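Local coordinates for protein glycoside hydrolase family 31 (Trueperella pyogenes, PDB 5I0F) that degrades cycloalternan, probably hydrolysing its glucosidic bonds through a covalent glycosyl-enzyme intermediate as a family 31 glycoside hydrolase, at residues A[302-307]-A[603-608]. Sequence-based numbering, arbitrary orientation.
Sequences NEWNTQ and DRTPWN. With GLC (alpha-D-glucopyranose), chain C.
The indole N-H of W304 meets the carboxylate of D603 from well above its plane, 58° out of it, although the bond is of ordinary length and nearly straight: NE1 of W304 lies 3.0 Å from OD2 of D603, with an angle of 168° at the hydrogen. From the tryptophan's side the geometry is regular, for OD2 sits almost in the ring plane, and the two planes stand nearly perpendicular. Farther along the same indole edge, CZ2 of W304 packs against the methyl CG2 of T605 at 3.9 Å. The other carboxylate oxygen works through water: one molecule donates to OD1 of D603 and accepts a weak bond from N of E303, while a second lies 2.8 Å from both D603 OD1 and E303 OE2, between two acids whose charges, if both are ionised, it would help to separate.

This is a buried junction at the seam of a TIM barrel, where the loop following the first strand, 297-300, meets the chain beyond the last, 587-590; Y590 of that strand touches both W304 and T605. The methyl of T605 reaches the indole because chi1 of 56° leaves CG2 anti to the carbonyl carbon, while OG1 turns to N-cap helix 606-613, accepting from N of N608 at 3.1 Å. ND2 of N608 in turn holds the backbone O of D603 at 2.8 Å. Two residues before W304, N302 belongs to the glycan pocket: its ND2 donates to the glucose ring oxygen O5 at 2.9 Å and also bonds E330.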
ATOM      1  N   ASN A 302       7.614   4.586  17.003  1.00 17.47           N
ATOM      2  CA  ASN A 302       7.143   5.955  16.807  1.00 17.71           C
ATOM      3  C   ASN A 302       7.375   6.873  18.030  1.00 18.79           C
ATOM      4  O   ASN A 302       7.532   8.084  17.862  1.00 19.08           O
ATOM      5  CB  ASN A 302       5.675   5.995  16.375  1.00 17.56           C
ATOM      6  CG  ASN A 302       5.227   7.408  16.022  1.00 17.75           C
ATOM      7  OD1 ASN A 302       4.683   8.142  16.877  1.00 18.21           O
ATOM      8  ND2 ASN A 302       5.499   7.823  14.804  1.00 17.28           N
ATOM      9  N   GLU A 303       7.429   6.295  19.246  1.00 19.05           N
ATOM     10  CA  GLU A 303       7.600   7.095  20.462  1.00 19.83           C
ATOM     11  C   GLU A 303       9.051   7.371  20.824  1.00 19.45           C
ATOM     12  O   GLU A 303       9.314   7.891  21.897  1.00 19.91           O
ATOM     13  CB  GLU A 303       6.807   6.475  21.634  1.00 20.51           C
ATOM     14  CG  GLU A 303       5.325   6.515  21.302  1.00 21.16           C
ATOM     15  CD  GLU A 303       4.398   6.182  22.444  1.00 22.40           C
ATOM     16  OE1 GLU A 303       3.218   6.550  22.309  1.00 23.06           O
ATOM     17  OE2 GLU A 303       4.797   5.530  23.428  1.00 21.91           O
ATOM     18  N   TRP A 304       9.990   7.037  19.936  1.00 18.73           N
ATOM     19  CA  TRP A 304      11.377   7.478  20.113  1.00 18.50           C
ATOM     20  C   TRP A 304      11.473   8.861  19.476  1.00 18.13           C
ATOM     21  O   TRP A 304      11.861   8.988  18.314  1.00 17.66           O
ATOM     22  CB  TRP A 304      12.343   6.526  19.446  1.00 18.30           C
ATOM     23  CG  TRP A 304      12.242   5.126  19.946  1.00 18.79           C
ATOM     24  CD1 TRP A 304      11.676   4.692  21.116  1.00 19.62           C
ATOM     25  CD2 TRP A 304      12.778   3.985  19.313  1.00 18.89           C
ATOM     26  NE1 TRP A 304      11.791   3.333  21.221  1.00 19.72           N
ATOM     27  CE2 TRP A 304      12.454   2.867  20.117  1.00 19.12           C
ATOM     28  CE3 TRP A 304      13.490   3.784  18.126  1.00 18.48           C
ATOM     29  CZ2 TRP A 304      12.844   1.574  19.787  1.00 18.89           C
ATOM     30  CZ3 TRP A 304      13.875   2.469  17.797  1.00 18.45           C
ATOM     31  CH2 TRP A 304      13.540   1.397  18.622  1.00 18.45           C
ATOM     32  N   ASN A 305      11.090   9.877  20.240  1.00 18.25           N
ATOM     33  CA  ASN A 305      10.916  11.223  19.695  1.00 18.07           C
ATOM     34  C   ASN A 305      11.905  12.251  20.244  1.00 18.02           C
ATOM     35  O   ASN A 305      11.673  13.457  20.146  1.00 18.02           O
ATOM     36  CB  ASN A 305       9.474  11.693  19.813  1.00 18.30           C
ATOM     37  CG  ASN A 305       9.072  12.065  21.227  1.00 19.24           C
ATOM     38  OD1 ASN A 305       9.602  11.539  22.213  1.00 19.91           O
ATOM     39  ND2 ASN A 305       8.113  12.974  21.332  1.00 19.27           N
ATOM     40  N   THR A 306      13.003  11.762  20.804  1.00 17.74           N
ATOM     41  CA  THR A 306      14.092  12.609  21.264  1.00 18.20           C
ATOM     42  C   THR A 306      15.365  11.865  20.987  1.00 18.34           C
ATOM     43  O   THR A 306      15.367  10.623  20.854  1.00 17.80           O
ATOM     44  CB  THR A 306      14.049  12.944  22.791  1.00 18.83           C
ATOM     45  OG1 THR A 306      14.282  11.767  23.569  1.00 18.95           O
ATOM     46  CG2 THR A 306      12.741  13.554  23.202  1.00 18.91           C
ATOM     47  N   GLN A 307      16.452  12.620  20.936  1.00 18.59           N
ATOM     48  CA  GLN A 307      17.779  12.042  20.730  1.00 19.47           C
ATOM     49  C   GLN A 307      18.120  11.091  21.869  1.00 19.89           C
ATOM     50  O   GLN A 307      18.701  10.005  21.656  1.00 19.85           O
ATOM     51  CB  GLN A 307      18.809  13.177  20.604  1.00 19.92           C
ATOM     52  CG  GLN A 307      20.175  12.752  20.082  1.00 20.66           C
ATOM     53  CD  GLN A 307      21.053  13.943  19.708  1.00 21.24           C
ATOM     54  OE1 GLN A 307      20.551  15.005  19.267  1.00 20.72           O
ATOM     55  NE2 GLN A 307      22.370  13.770  19.850  1.00 21.21           N
ATOM     56  N   ASP A 603       6.604  -0.148  22.879  1.00 19.57           N
ATOM     57  CA  ASP A 603       7.707  -0.550  22.011  1.00 19.34           C
ATOM     58  C   ASP A 603       7.670  -2.070  21.775  1.00 18.87           C
ATOM     59  O   ASP A 603       7.360  -2.829  22.707  1.00 18.88           O
ATOM     60  CB  ASP A 603       9.081  -0.188  22.618  1.00 19.77           C
ATOM     61  CG  ASP A 603       9.292   1.328  22.829  1.00 20.54           C
ATOM     62  OD1 ASP A 603       8.389   2.151  22.475  1.00 21.04           O
ATOM     63  OD2 ASP A 603      10.396   1.701  23.324  1.00 20.07           O
ATOM     64  N   ARG A 604       8.036  -2.484  20.553  1.00 18.22           N
ATOM     65  CA  ARG A 604       8.203  -3.884  20.182  1.00 18.48           C
ATOM     66  C   ARG A 604       9.660  -4.340  20.293  1.00 18.52           C
ATOM     67  O   ARG A 604      10.101  -5.290  19.615  1.00 18.44           O
ATOM     68  CB  ARG A 604       7.655  -4.151  18.780  1.00 18.31           C
ATOM     69  CG  ARG A 604       6.208  -4.632  18.775  1.00 18.33           C
ATOM     70  CD  ARG A 604       5.253  -3.577  19.300  1.00 18.37           C
ATOM     71  NE  ARG A 604       3.880  -3.949  18.992  1.00 18.11           N
ATOM     72  CZ  ARG A 604       2.779  -3.483  19.588  1.00 18.58           C
ATOM     73  NH1 ARG A 604       2.834  -2.606  20.600  1.00 19.00           N
ATOM     74  NH2 ARG A 604       1.604  -3.921  19.179  1.00 18.46           N
ATOM     75  N   THR A 605      10.403  -3.670  21.165  1.00 18.57           N
ATOM     76  CA  THR A 605      11.747  -4.122  21.504  1.00 18.49           C
ATOM     77  C   THR A 605      11.672  -5.444  22.272  1.00 18.64           C
ATOM     78  O   THR A 605      10.704  -5.693  22.966  1.00 18.86           O
ATOM     79  CB  THR A 605      12.465  -3.114  22.394  1.00 18.26           C
ATOM     80  OG1 THR A 605      11.669  -2.873  23.573  1.00 18.69           O
ATOM     81  CG2 THR A 605      12.712  -1.800  21.637  1.00 18.27           C
ATOM     82  N   PRO A 606      12.713  -6.279  22.180  1.00 18.90           N
ATOM     83  CA  PRO A 606      12.668  -7.548  22.893  1.00 19.24           C
ATOM     84  C   PRO A 606      12.505  -7.394  24.397  1.00 19.74           C
ATOM     85  O   PRO A 606      11.745  -8.152  25.027  1.00 20.02           O
ATOM     86  CB  PRO A 606      14.015  -8.186  22.528  1.00 19.64           C
ATOM     87  CG  PRO A 606      14.326  -7.648  21.170  1.00 19.25           C
ATOM     88  CD  PRO A 606      13.825  -6.230  21.205  1.00 19.18           C
ATOM     89  N   TRP A 607      13.160  -6.374  24.945  1.00 19.57           N
ATOM     90  CA  TRP A 607      13.108  -6.056  26.389  1.00 20.11           C
ATOM     91  C   TRP A 607      11.755  -5.521  26.854  1.00 20.56           C
ATOM     92  O   TRP A 607      11.278  -5.930  27.920  1.00 20.98           O
ATOM     93  CB  TRP A 607      14.268  -5.117  26.838  1.00 20.13           C
ATOM     94  CG  TRP A 607      14.652  -4.048  25.861  1.00 19.59           C
ATOM     95  CD1 TRP A 607      14.207  -2.762  25.832  1.00 19.46           C
ATOM     96  CD2 TRP A 607      15.520  -4.198  24.739  1.00 19.39           C
ATOM     97  NE1 TRP A 607      14.749  -2.105  24.767  1.00 19.51           N
ATOM     98  CE2 TRP A 607      15.572  -2.962  24.086  1.00 19.27           C
ATOM     99  CE3 TRP A 607      16.289  -5.257  24.246  1.00 19.65           C
ATOM    100  CZ2 TRP A 607      16.342  -2.756  22.945  1.00 18.97           C
ATOM    101  CZ3 TRP A 607      17.046  -5.063  23.133  1.00 19.10           C
ATOM    102  CH2 TRP A 607      17.082  -3.815  22.497  1.00 19.09           C
ATOM    103  N   ASN A 608      11.133  -4.607  26.101  1.00 19.82           N
ATOM    104  CA  ASN A 608       9.797  -4.138  26.501  1.00 20.19           C
ATOM    105  C   ASN A 608       8.750  -5.253  26.425  1.00 20.57           C
ATOM    106  O   ASN A 608       7.941  -5.431  27.359  1.00 21.26           O
ATOM    107  CB  ASN A 608       9.320  -2.937  25.690  1.00 19.38           C
ATOM    108  CG  ASN A 608       8.052  -2.337  26.270  1.00 19.84           C
ATOM    109  OD1 ASN A 608       8.000  -2.019  27.467  1.00 20.30           O
ATOM    110  ND2 ASN A 608       7.009  -2.224  25.452  1.00 19.01           N
TER
HETATM  111  C1  GLC C   2       2.557   8.929  13.050  1.00 20.04           C
HETATM  112  C2  GLC C   2       1.353   9.866  13.245  1.00 20.89           C
HETATM  113  C3  GLC C   2       1.531  11.171  12.479  1.00 21.20           C
HETATM  114  C4  GLC C   2       2.892  11.785  12.790  1.00 20.90           C
HETATM  115  C5  GLC C   2       3.996  10.777  12.480  1.00 20.02           C
HETATM  116  C6  GLC C   2       5.392  11.323  12.764  1.00 20.36           C
HETATM  117  O2  GLC C   2       0.144   9.230  12.813  1.00 22.89           O
HETATM  118  O3  GLC C   2       0.473  12.082  12.812  1.00 22.37           O
HETATM  119  O4  GLC C   2       3.069  12.974  12.004  1.00 22.00           O
HETATM  120  O5  GLC C   2       3.792   9.612  13.285  1.00 19.56           O
HETATM  121  O6  GLC C   2       5.547  11.585  14.153  1.00 19.95           O
HETATM  122  O   HOH W   1       5.719   2.961  22.691  1.00 24.08           O
HETATM  123  O   HOH W   2       8.618   3.961  20.344  1.00 25.47           O